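Local structure of putative non-ribosomal peptide synthetase (Actinomadura parvosata subsp. kistnae, 6M7L) at residues A259-A264 with A452-V457; A275-L280 with G336-V341; L414-T419 with D425-S430; A279-L284 with T291-G296. The protein is probably part of a non-ribosomal peptide synthetase, contributing a domain of the condensation family, whose members typically join carrier-bound aminoacyl and peptidyl groups. All blocks are in the same frame, centred on the assembly; numbering follows the deposited sequence.

Contact 1 (A259-A264 with A452-V457)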
loop_
_atom_site.group_PDB
_atom_site.type_symbol
_atom_site.label_atom_id
_atom_site.label_comp_id
_atom_site.label_asym_id
_atom_site.label_seq_id
_atom_site.Cartn_x
_atom_site.Cartn_y
_atom_site.Cartn_z
ATOM N N ALA A 259 -19.670 16.307 -12.594
ATOM C CA ALA A 259 -19.796 17.441 -11.684
ATOM C C ALA A 259 -21.252 17.700 -11.319
ATOM O O ALA A 259 -21.565 17.993 -10.159
ATOM C CB ALA A 259 -19.170 18.687 -12.307
ATOM N N ARG A 260 -22.157 17.590 -12.295
ATOM C CA ARG A 260 -23.566 17.857 -12.026
ATOM C C ARG A 260 -24.170 16.824 -11.083
ATOM O O ARG A 260 -25.051 17.160 -10.282
ATOM C CB ARG A 260 -24.347 17.913 -13.338
ATOM C CG ARG A 260 -24.118 19.192 -14.127
ATOM C CD ARG A 260 -25.027 19.275 -15.341
ATOM N NE ARG A 260 -24.632 18.344 -16.393
ATOM C CZ ARG A 260 -23.690 18.597 -17.296
ATOM N NH1 ARG A 260 -23.043 19.754 -17.275
ATOM N NH2 ARG A 260 -23.394 17.693 -18.221
ATOM N N LEU A 261 -23.716 15.573 -11.158
ATOM C CA LEU A 261 -24.190 14.562 -10.218
ATOM C C LEU A 261 -23.643 14.820 -8.820
ATOM O O LEU A 261 -24.388 14.779 -7.833
ATOM C CB LEU A 261 -23.799 13.169 -10.708
ATOM C CG LEU A 261 -24.459 12.750 -12.020
ATOM C CD1 LEU A 261 -23.827 11.480 -12.545
ATOM C CD2 LEU A 261 -25.955 12.567 -11.823
ATOM N N LEU A 262 -22.337 15.087 -8.718
ATOM C CA LEU A 262 -21.756 15.488 -7.441
ATOM C C LEU A 262 -22.445 16.732 -6.896
ATOM O O LEU A 262 -22.648 16.864 -5.682
ATOM C CB LEU A 262 -20.256 15.729 -7.610
ATOM C CG LEU A 262 -19.498 16.401 -6.463
ATOM C CD1 LEU A 262 -19.614 15.588 -5.184
ATOM C CD2 LEU A 262 -18.039 16.607 -6.840
ATOM N N GLU A 263 -22.822 17.652 -7.786
ATOM C CA GLU A 263 -23.559 18.843 -7.378
ATOM C C GLU A 263 -24.919 18.472 -6.798
ATOM O O GLU A 263 -25.293 18.935 -5.714
ATOM C CB GLU A 263 -23.708 19.775 -8.580
ATOM C CG GLU A 263 -24.351 21.116 -8.305
ATOM C CD GLU A 263 -24.302 22.017 -9.524
ATOM O OE1 GLU A 263 -23.306 21.943 -10.278
ATOM O OE2 GLU A 263 -25.259 22.787 -9.738
ATOM N N ALA A 264 -25.669 17.622 -7.506
ATOM C CA ALA A 264 -26.975 17.194 -7.014
ATOM C C ALA A 264 -26.850 16.314 -5.776
ATOM O O ALA A 264 -27.717 16.361 -4.895
ATOM C CB ALA A 264 -27.734 16.453 -8.115
ATOM N N ALA A 452 -26.128 7.577 -20.667
ATOM C CA ALA A 452 -27.136 8.532 -21.113
ATOM C C ALA A 452 -28.003 8.990 -19.949
ATOM O O ALA A 452 -28.244 10.190 -19.770
ATOM C CB ALA A 452 -27.994 7.911 -22.216
ATOM N N LEU A 453 -28.471 8.041 -19.136
ATOM C CA LEU A 453 -29.306 8.392 -17.993
ATOM C C LEU A 453 -28.546 9.263 -16.999
ATOM O O LEU A 453 -29.099 10.227 -16.457
ATOM C CB LEU A 453 -29.823 7.123 -17.319
ATOM C CG LEU A 453 -30.795 7.352 -16.164
ATOM C CD1 LEU A 453 -31.874 8.314 -16.596
ATOM C CD2 LEU A 453 -31.406 6.044 -15.713
ATOM N N LEU A 454 -27.276 8.936 -16.747
ATOM C CA LEU A 454 -26.452 9.752 -15.859
ATOM C C LEU A 454 -26.344 11.182 -16.374
ATOM O O LEU A 454 -26.488 12.143 -15.610
ATOM C CB LEU A 454 -25.062 9.134 -15.717
ATOM C CG LEU A 454 -24.918 7.840 -14.920
ATOM C CD1 LEU A 454 -23.616 7.157 -15.283
ATOM C CD2 LEU A 454 -24.966 8.131 -13.433
ATOM N N GLU A 455 -26.084 11.339 -17.673
ATOM C CA GLU A 455 -25.973 12.674 -18.247
ATOM C C GLU A 455 -27.300 13.418 -18.200
ATOM O O GLU A 455 -27.317 14.643 -18.029
ATOM C CB GLU A 455 -25.464 12.581 -19.686
ATOM C CG GLU A 455 -24.042 12.062 -19.807
ATOM C CD GLU A 455 -23.598 11.897 -21.247
ATOM O OE1 GLU A 455 -24.468 11.704 -22.122
ATOM O OE2 GLU A 455 -22.375 11.962 -21.504
ATOM N N GLN A 456 -28.418 12.703 -18.336
ATOM C CA GLN A 456 -29.718 13.365 -18.350
ATOM C C GLN A 456 -30.088 13.890 -16.969
ATOM O O GLN A 456 -30.395 15.076 -16.809
ATOM C CB GLN A 456 -30.790 12.409 -18.869
ATOM C CG GLN A 456 -32.179 13.021 -18.917
ATOM C CD GLN A 456 -33.160 12.169 -19.690
ATOM O OE1 GLN A 456 -32.848 11.042 -20.075
ATOM N NE2 GLN A 456 -34.352 12.704 -19.929
ATOM N N VAL A 457 -30.068 13.019 -15.955
ATOM C CA VAL A 457 -30.483 13.441 -14.621
ATOM C C VAL A 457 -29.507 14.455 -14.040
ATOM O O VAL A 457 -29.882 15.268 -13.186
ATOM C CB VAL A 457 -30.650 12.224 -13.692
ATOM C CG1 VAL A 457 -31.717 11.280 -14.235
ATOM C CG2 VAL A 457 -29.324 11.501 -13.507
#
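Leu-261 carries this contact, reaching from helix 255-267 toward Leu-454 and Val-457 on helix 440-459. Its CB heads for the other helix, and CG stands anti to its own carbonyl carbon (chi1 -65°), which carries the branch point out over the backbone of the partner. There Leu-261 CG comes 4.2 Å from Leu-454 O. The two methyls then part company. Leu-261 CD1 meets Leu-454 CD2 at 3.6 Å, the two leucines crossing at about a right angle; Leu-261 CD1 also lies 4.1 Å from Leu-454 CB. Leu-261 CD2 turns the other way, settling 3.9 Å from Val-457 CG2 and 3.8 Å from Leu-454 O. The fork of Leu-261 therefore straddles the Leu-454 carbonyl, one methyl for each side chain a helical turn apart. The side-chain contacts are apolar and buried. Alongside, the oppositely charged groups of Arg-260 and Glu-455 stay apart, with Arg-260 NH2 6.7 Å from Glu-455 OE2, and Arg-260 makes a weak hydrogen bond to Ser-257 in its own helix instead. Within the condensation domain the cluster joins helices to sheet: Leu-253 of strand 246-253 touches both leucines, Phe-331 at the start of helix 331-346 packs on Leu-261 and Val-457, and helix 272-288 adds Ala-279 against Leu-454 and Met-282 against Val-457.

Contact 2 (A275-L280 with G336-V341)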
loop_
_atom_site.group_PDB
_atom_site.type_symbol
_atom_site.label_atom_id
_atom_site.label_comp_id
_atom_site.label_asym_id
_atom_site.label_seq_id
_atom_site.Cartn_x
_atom_site.Cartn_y
_atom_site.Cartn_z
ATOM N N ALA A 275 -25.705 9.304 -5.911
ATOM C CA ALA A 275 -26.096 9.809 -7.224
ATOM C C ALA A 275 -26.154 8.689 -8.257
ATOM O O ALA A 275 -27.100 8.618 -9.050
ATOM C CB ALA A 275 -25.131 10.905 -7.672
ATOM N N VAL A 276 -25.153 7.808 -8.266
ATOM C CA VAL A 276 -25.160 6.689 -9.205
ATOM C C VAL A 276 -26.192 5.647 -8.788
ATOM O O VAL A 276 -26.832 5.013 -9.635
ATOM C CB VAL A 276 -23.750 6.082 -9.322
ATOM C CG1 VAL A 276 -23.749 4.910 -10.295
ATOM C CG2 VAL A 276 -22.753 7.143 -9.760
ATOM N N HIS A 277 -26.366 5.453 -7.477
ATOM C CA HIS A 277 -27.404 4.553 -6.981
ATOM C C HIS A 277 -28.776 4.973 -7.493
ATOM O O HIS A 277 -29.547 4.144 -7.990
ATOM C CB HIS A 277 -27.371 4.533 -5.450
ATOM C CG HIS A 277 -28.372 3.617 -4.816
ATOM N ND1 HIS A 277 -29.290 2.887 -5.540
ATOM C CD2 HIS A 277 -28.595 3.315 -3.515
ATOM C CE1 HIS A 277 -30.038 2.179 -4.712
ATOM N NE2 HIS A 277 -29.635 2.420 -3.477
ATOM N N ALA A 278 -29.094 6.266 -7.385
ATOM C CA ALA A 278 -30.388 6.754 -7.851
ATOM C C ALA A 278 -30.530 6.577 -9.358
ATOM O O ALA A 278 -31.569 6.117 -9.845
ATOM C CB ALA A 278 -30.570 8.219 -7.456
ATOM N N ALA A 279 -29.488 6.937 -10.113
ATOM C CA ALA A 279 -29.535 6.786 -11.564
ATOM C C ALA A 279 -29.743 5.329 -11.958
ATOM O O ALA A 279 -30.621 5.012 -12.769
ATOM C CB ALA A 279 -28.255 7.336 -12.188
ATOM N N LEU A 280 -28.945 4.426 -11.383
ATOM C CA LEU A 280 -29.079 3.006 -11.692
ATOM C C LEU A 280 -30.458 2.487 -11.305
ATOM O O LEU A 280 -31.048 1.668 -12.021
ATOM C CB LEU A 280 -27.981 2.216 -10.976
ATOM C CG LEU A 280 -27.780 0.741 -11.332
ATOM C CD1 LEU A 280 -27.429 0.580 -12.802
ATOM C CD2 LEU A 280 -26.697 0.138 -10.454
ATOM N N GLY A 336 -32.980 11.210 -2.652
ATOM C CA GLY A 336 -33.289 11.218 -1.232
ATOM C C GLY A 336 -33.624 9.836 -0.707
ATOM O O GLY A 336 -33.134 9.424 0.347
ATOM N N ARG A 337 -34.466 9.099 -1.439
ATOM C CA ARG A 337 -34.801 7.738 -1.034
ATOM C C ARG A 337 -33.558 6.859 -1.003
ATOM O O ARG A 337 -33.394 6.033 -0.098
ATOM C CB ARG A 337 -35.851 7.147 -1.977
ATOM C CG ARG A 337 -36.983 8.095 -2.330
ATOM C CD ARG A 337 -38.342 7.504 -1.995
ATOM N NE ARG A 337 -39.431 8.322 -2.523
ATOM C CZ ARG A 337 -40.195 7.975 -3.555
ATOM N NH1 ARG A 337 -39.998 6.816 -4.168
ATOM N NH2 ARG A 337 -41.161 8.785 -3.968
ATOM N N ALA A 338 -32.670 7.024 -1.987
ATOM C CA ALA A 338 -31.412 6.287 -1.976
ATOM C C ALA A 338 -30.567 6.664 -0.766
ATOM O O ALA A 338 -29.997 5.791 -0.100
ATOM C CB ALA A 338 -30.644 6.543 -3.273
ATOM N N ARG A 339 -30.484 7.960 -0.462
ATOM C CA ARG A 339 -29.697 8.404 0.681
ATOM C C ARG A 339 -30.260 7.862 1.988
ATOM O O ARG A 339 -29.504 7.443 2.873
ATOM C CB ARG A 339 -29.645 9.931 0.715
ATOM C CG ARG A 339 -28.729 10.505 1.781
ATOM C CD ARG A 339 -29.427 11.580 2.605
ATOM N NE ARG A 339 -30.226 12.483 1.781
ATOM C CZ ARG A 339 -31.551 12.576 1.842
ATOM N NH1 ARG A 339 -32.229 11.827 2.701
ATOM N NH2 ARG A 339 -32.198 13.423 1.053
ATOM N N ASP A 340 -31.590 7.849 2.125
ATOM C CA ASP A 340 -32.197 7.457 3.394
ATOM C C ASP A 340 -32.032 5.967 3.663
ATOM O O ASP A 340 -31.823 5.560 4.812
ATOM C CB ASP A 340 -33.677 7.839 3.419
ATOM C CG ASP A 340 -33.891 9.337 3.468
ATOM O OD1 ASP A 340 -34.720 9.849 2.688
ATOM O OD2 ASP A 340 -33.214 10.005 4.278
ATOM N N VAL A 341 -32.129 5.132 2.625
ATOM C CA VAL A 341 -32.002 3.697 2.857
ATOM C C VAL A 341 -30.555 3.328 3.147
ATOM O O VAL A 341 -30.289 2.354 3.862
ATOM C CB VAL A 341 -32.569 2.892 1.671
ATOM C CG1 VAL A 341 -31.689 3.041 0.441
ATOM C CG2 VAL A 341 -32.717 1.427 2.053
#
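Ala-278 and Ala-338 mark where helices 272-288 and 331-346 of the condensation domain come together, their CA atoms 6.0 Å apart, with the axes of the two short segments approaching to 8.8 Å at 120° between their N-to-C directions. The small alanine methyls suit so near an approach of the backbones; Ala-338 CB lies 4.4 Å from Ala-278 N. The same methyl does most of the work, because it also sits over one face of the His-277 ring. Ala-338 CB stands 4.1 Å from the ring centroid and 22° off the normal, displaced toward the rim, so that its nearest ring atom is His-277 CD2 at 3.8 Å. The imidazole is placed there by a first torsion of -179°, which swings CG to the far side of CB from the backbone nitrogen. One turn further along the second helix, Val-341 CG1 approaches His-277 NE2 obliquely, at a looser 4.5 Å. Leu-321 and Val-323 of strand 317-324 also touch the histidine, and Phe-331 and Ile-334, earlier on helix 331-346, touch Ala-278. Arg-339, whose CB points away from the other helix, pairs with Asp-340 in a salt bridge and bonds through NE to Ala-268 O. Across the interface itself the chemistry is a CH-pi contact plus dispersion, which implies that shape and burial, rather than directional bonds, hold these helices here.

Contact 3 (L414-T419 with D425-S430)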
loop_
_atom_site.group_PDB
_atom_site.type_symbol
_atom_site.label_atom_id
_atom_site.label_comp_id
_atom_site.label_asym_id
_atom_site.label_seq_id
_atom_site.Cartn_x
_atom_site.Cartn_y
_atom_site.Cartn_z
ATOM N N LEU A 414 -17.165 1.589 -10.166
ATOM C CA LEU A 414 -16.778 2.886 -10.702
ATOM C C LEU A 414 -15.750 3.559 -9.804
ATOM O O LEU A 414 -15.800 3.433 -8.577
ATOM C CB LEU A 414 -17.999 3.797 -10.869
ATOM C CG LEU A 414 -19.000 3.334 -11.926
ATOM C CD1 LEU A 414 -20.279 4.146 -11.854
ATOM C CD2 LEU A 414 -18.377 3.431 -13.305
ATOM N N LEU A 415 -14.817 4.269 -10.432
ATOM C CA LEU A 415 -13.832 5.082 -9.733
ATOM C C LEU A 415 -14.279 6.537 -9.744
ATOM O O LEU A 415 -14.557 7.101 -10.809
ATOM C CB LEU A 415 -12.451 4.950 -10.377
ATOM C CG LEU A 415 -11.609 3.741 -9.974
ATOM C CD1 LEU A 415 -10.396 3.618 -10.881
ATOM C CD2 LEU A 415 -11.180 3.857 -8.521
ATOM N N ASP A 416 -14.346 7.140 -8.557
ATOM C CA ASP A 416 -14.786 8.525 -8.400
ATOM C C ASP A 416 -13.551 9.426 -8.407
ATOM O O ASP A 416 -13.010 9.810 -7.368
ATOM C CB ASP A 416 -15.601 8.677 -7.122
ATOM C CG ASP A 416 -16.227 10.047 -6.981
ATOM O OD1 ASP A 416 -16.188 10.829 -7.953
ATOM O OD2 ASP A 416 -16.761 10.343 -5.889
ATOM N N HIS A 417 -13.098 9.758 -9.615
ATOM C CA HIS A 417 -11.914 10.593 -9.770
ATOM C C HIS A 417 -12.195 12.023 -9.327
ATOM O O HIS A 417 -13.253 12.588 -9.621
ATOM C CB HIS A 417 -11.441 10.586 -11.223
ATOM C CG HIS A 417 -10.794 9.303 -11.645
ATOM N ND1 HIS A 417 -9.950 8.589 -10.822
ATOM C CD2 HIS A 417 -10.866 8.607 -12.803
ATOM C CE1 HIS A 417 -9.530 7.509 -11.456
ATOM N NE2 HIS A 417 -10.072 7.496 -12.660
ATOM N N ARG A 418 -11.232 12.614 -8.624
ATOM C CA ARG A 418 -11.363 13.967 -8.110
ATOM C C ARG A 418 -10.089 14.758 -8.366
ATOM O O ARG A 418 -8.990 14.199 -8.429
ATOM C CB ARG A 418 -11.667 13.974 -6.605
ATOM C CG ARG A 418 -12.964 13.287 -6.214
ATOM C CD ARG A 418 -14.173 13.991 -6.806
ATOM N NE ARG A 418 -15.419 13.379 -6.357
ATOM C CZ ARG A 418 -16.113 13.787 -5.299
ATOM N NH1 ARG A 418 -17.235 13.166 -4.961
ATOM N NH2 ARG A 418 -15.688 14.818 -4.581
ATOM N N THR A 419 -10.250 16.069 -8.521
ATOM C CA THR A 419 -9.120 16.979 -8.467
ATOM C C THR A 419 -8.689 17.157 -7.013
ATOM O O THR A 419 -9.416 16.803 -6.081
ATOM C CB THR A 419 -9.483 18.329 -9.095
ATOM O OG1 THR A 419 -10.299 18.113 -10.253
ATOM C CG2 THR A 419 -8.232 19.089 -9.524
ATOM N N ASP A 425 -13.632 14.871 -11.510
ATOM C CA ASP A 425 -12.624 14.708 -12.548
ATOM C C ASP A 425 -12.858 13.416 -13.320
ATOM O O ASP A 425 -11.922 12.673 -13.630
ATOM C CB ASP A 425 -11.218 14.746 -11.951
ATOM C CG ASP A 425 -10.149 15.008 -12.993
ATOM O OD1 ASP A 425 -10.341 15.922 -13.823
ATOM O OD2 ASP A 425 -9.114 14.310 -12.975
ATOM N N GLY A 426 -14.111 13.132 -13.639
ATOM C CA GLY A 426 -14.455 11.961 -14.420
ATOM C C GLY A 426 -14.867 10.785 -13.554
ATOM O O GLY A 426 -14.412 10.619 -12.416
ATOM N N LEU A 427 -15.752 9.954 -14.101
ATOM C CA LEU A 427 -16.226 8.737 -13.447
ATOM C C LEU A 427 -15.907 7.568 -14.372
ATOM O O LEU A 427 -16.542 7.411 -15.420
ATOM C CB LEU A 427 -17.725 8.824 -13.154
ATOM C CG LEU A 427 -18.300 7.914 -12.069
ATOM C CD1 LEU A 427 -17.670 8.234 -10.722
ATOM C CD2 LEU A 427 -19.812 8.054 -12.000
ATOM N N VAL A 428 -14.919 6.758 -13.994
ATOM C CA VAL A 428 -14.393 5.699 -14.848
ATOM C C VAL A 428 -14.531 4.362 -14.137
ATOM O O VAL A 428 -14.213 4.243 -12.949
ATOM C CB VAL A 428 -12.922 5.967 -15.227
ATOM C CG1 VAL A 428 -12.321 4.767 -15.943
ATOM C CG2 VAL A 428 -12.821 7.209 -16.092
ATOM N N GLY A 429 -14.998 3.355 -14.864
ATOM C CA GLY A 429 -15.127 2.034 -14.284
ATOM C C GLY A 429 -15.545 1.003 -15.307
ATOM O O GLY A 429 -15.340 1.173 -16.510
ATOM N N SER A 430 -16.143 -0.076 -14.808
ATOM C CA SER A 430 -16.519 -1.211 -15.636
ATOM C C SER A 430 -17.877 -1.739 -15.204
ATOM O O SER A 430 -18.175 -1.809 -14.009
ATOM C CB SER A 430 -15.480 -2.335 -15.547
ATOM O OG SER A 430 -14.222 -1.912 -16.045
#
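The beta hairpin of strands 410-418 and 424-434 supplies the two middle strands of a four-stranded mixed sheet, and Leu-415 and Val-428 form its hydrogen-bonded antiparallel pair here. Leu-415 N gives to Val-428 O at 2.6 Å, and Val-428 N returns the bond to Leu-415 O at 3.2 Å. Nearer the turn the bonding takes the pattern of a beta bulge, with His-417 opposite both Asp-425 and Gly-426: Asp-425 N bonds to His-417 O (3.0 Å), while His-417 N reaches Gly-426 O only weakly. In the other direction Leu-414 pairs with Gly-429, where the absence of a side chain lets Leu-414 CD2 lie 3.7 Å from Gly-429 CA. Leu-414, Asp-416 and Leu-427 share the face that looks to helix 272-288, where Val-276 touches both leucines. Leu-427 CG, anti to the backbone N (chi1 -159°), brings one methyl to each neighbour: Leu-427 CD2 meets Leu-414 CD1 at 3.9 Å, and Leu-427 CD1 tucks 3.7 Å from Asp-416 CA. The opposite face carries Leu-415 and Val-428; His-417 joins them, with Val-428 CG2 at the edge of its ring, 4.1 Å from His-417 CD2, and Leu-415 CB over one ring face. Strands 246-253 and 374-380 flank the hairpin. Arg-418 folds back: NH2 bonds to Gly-422 O in the turn, and NE gives a nearly straight 170° bond of 3.1 Å to Asp-416 OD1, part of a salt bridge; OD1 lies in the guanidinium plane, while NE comes from above the carboxylate plane.

Contact 4 (A279-L284 with T291-G296)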
loop_
_atom_site.group_PDB
_atom_site.type_symbol
_atom_site.label_atom_id
_atom_site.label_comp_id
_atom_site.label_asym_id
_atom_site.label_seq_id
_atom_site.Cartn_x
_atom_site.Cartn_y
_atom_site.Cartn_z
ATOM N N ALA A 279 -29.488 6.937 -10.113
ATOM C CA ALA A 279 -29.535 6.786 -11.564
ATOM C C ALA A 279 -29.743 5.329 -11.958
ATOM O O ALA A 279 -30.621 5.012 -12.769
ATOM C CB ALA A 279 -28.255 7.336 -12.188
ATOM N N LEU A 280 -28.945 4.426 -11.383
ATOM C CA LEU A 280 -29.079 3.006 -11.692
ATOM C C LEU A 280 -30.458 2.487 -11.305
ATOM O O LEU A 280 -31.048 1.668 -12.021
ATOM C CB LEU A 280 -27.981 2.216 -10.976
ATOM C CG LEU A 280 -27.780 0.741 -11.332
ATOM C CD1 LEU A 280 -27.429 0.580 -12.802
ATOM C CD2 LEU A 280 -26.697 0.138 -10.454
ATOM N N ALA A 281 -30.995 2.964 -10.178
ATOM C CA ALA A 281 -32.324 2.543 -9.749
ATOM C C ALA A 281 -33.397 2.979 -10.740
ATOM O O ALA A 281 -34.405 2.283 -10.908
ATOM C CB ALA A 281 -32.623 3.100 -8.358
ATOM N N MET A 282 -33.205 4.124 -11.397
ATOM C CA MET A 282 -34.144 4.543 -12.431
ATOM C C MET A 282 -34.028 3.659 -13.665
ATOM O O MET A 282 -35.041 3.238 -14.232
ATOM C CB MET A 282 -33.902 6.007 -12.802
ATOM C CG MET A 282 -34.023 6.968 -11.634
ATOM S SD MET A 282 -33.738 8.692 -12.082
ATOM C CE MET A 282 -35.197 9.036 -13.057
ATOM N N LEU A 283 -32.796 3.363 -14.086
ATOM C CA LEU A 283 -32.587 2.552 -15.281
ATOM C C LEU A 283 -33.187 1.163 -15.114
ATOM O O LEU A 283 -33.925 0.683 -15.982
ATOM C CB LEU A 283 -31.093 2.459 -15.592
ATOM C CG LEU A 283 -30.719 1.665 -16.841
ATOM C CD1 LEU A 283 -31.225 2.363 -18.092
ATOM C CD2 LEU A 283 -29.219 1.465 -16.903
ATOM N N LEU A 284 -32.874 0.495 -14.001
ATOM C CA LEU A 284 -33.429 -0.832 -13.761
ATOM C C LEU A 284 -34.941 -0.786 -13.609
ATOM O O LEU A 284 -35.635 -1.724 -14.019
ATOM C CB LEU A 284 -32.792 -1.452 -12.519
ATOM C CG LEU A 284 -31.283 -1.681 -12.579
ATOM C CD1 LEU A 284 -30.817 -2.448 -11.352
ATOM C CD2 LEU A 284 -30.903 -2.415 -13.855
ATOM N N THR A 291 -41.600 -0.825 -9.844
ATOM C CA THR A 291 -41.611 0.368 -9.007
ATOM C C THR A 291 -40.720 0.244 -7.779
ATOM O O THR A 291 -40.627 1.202 -7.005
ATOM C CB THR A 291 -43.040 0.687 -8.552
ATOM O OG1 THR A 291 -43.526 -0.375 -7.720
ATOM C CG2 THR A 291 -43.961 0.849 -9.751
ATOM N N SER A 292 -40.073 -0.902 -7.576
ATOM C CA SER A 292 -39.268 -1.145 -6.378
ATOM C C SER A 292 -38.023 -1.920 -6.792
ATOM O O SER A 292 -38.086 -3.131 -7.015
ATOM C CB SER A 292 -40.067 -1.905 -5.326
ATOM O OG SER A 292 -39.212 -2.478 -4.354
ATOM N N VAL A 293 -36.893 -1.225 -6.880
ATOM C CA VAL A 293 -35.627 -1.821 -7.287
ATOM C C VAL A 293 -34.718 -1.915 -6.068
ATOM O O VAL A 293 -34.697 -1.014 -5.222
ATOM C CB VAL A 293 -34.971 -1.010 -8.422
ATOM C CG1 VAL A 293 -34.944 0.462 -8.069
ATOM C CG2 VAL A 293 -33.573 -1.524 -8.725
ATOM N N THR A 294 -33.983 -3.020 -5.972
ATOM C CA THR A 294 -33.081 -3.284 -4.855
ATOM C C THR A 294 -31.718 -3.658 -5.420
ATOM O O THR A 294 -31.545 -4.761 -5.949
ATOM C CB THR A 294 -33.616 -4.408 -3.964
ATOM O OG1 THR A 294 -34.932 -4.079 -3.503
ATOM C CG2 THR A 294 -32.698 -4.622 -2.766
ATOM N N ILE A 295 -30.759 -2.746 -5.322
ATOM C CA ILE A 295 -29.378 -3.050 -5.633
ATOM C C ILE A 295 -28.644 -3.345 -4.331
ATOM O O ILE A 295 -29.150 -3.109 -3.234
ATOM C CB ILE A 295 -28.683 -1.908 -6.411
ATOM C CG1 ILE A 295 -28.413 -0.725 -5.479
ATOM C CG2 ILE A 295 -29.516 -1.488 -7.615
ATOM C CD1 ILE A 295 -27.018 -0.157 -5.605
ATOM N N GLY A 296 -27.424 -3.874 -4.451
ATOM C CA GLY A 296 -26.602 -4.157 -3.299
ATOM C C GLY A 296 -25.226 -3.540 -3.468
ATOM O O GLY A 296 -24.899 -2.968 -4.511
#
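Val-293 and Ile-295 meet Ala-281, Leu-280 and Leu-284 through aliphatic branches, with no ring or other planar side chain taking part. This is helix-on-strand packing within a condensation domain, probably of the chloramphenicol acetyltransferase-like fold common to its superfamily. Strand 292-299 turns Val-293 and Ile-295 to helix 272-288, while Ser-292 and Thr-294 point away. Through its backbone the strand bonds to strand 317-324 and, from Gly-296, to strand 374-380. The short segments run 128° apart in direction, with axes 8.3 Å from each other at closest. Leu-284 bridges the two strand residues: its CD1 lies 4.1 Å from Ile-295 CG2 and 3.9 Å from Val-293 CG2, and its side chain crosses both at about a right angle. Leu-280 CD2 approaches Ile-295 CG2 from one turn earlier, at 4.3 Å. Only a short connection separates helix from strand, and the strand comes back across the helix; Val-374 adds to the hydrophobic cluster by touching both leucines. Val-293 works with both branches: CG2 goes to Leu-284, and CG1, set between the backbone N and carbonyl carbon (chi1 49°), reaches Ala-281, 3.5 Å from its CB and 3.4 Å from its O.

Contacts 1, 2 and 4 are buried, whereas contact 3 is only partly so, its turn end lying exposed. Helix 272-288 connects them all: contacts 2 and 4 both use it and share Ala-279 and Leu-280, the helix 440-459 side of contact 1 packs on it at Ala-279, and Val-276 reaches the hairpin of contact 3. Between contacts 2 and 4, His-277 CE1 also meets Ile-295 CG1. The chemistry follows the place: aliphatic packing in contacts 1 and 4, a methyl on an imidazole in contact 2, and backbone hydrogen bonds in contact 3. Contacts 3 and 4 do not touch, their nearest atoms being about 8 Å apart.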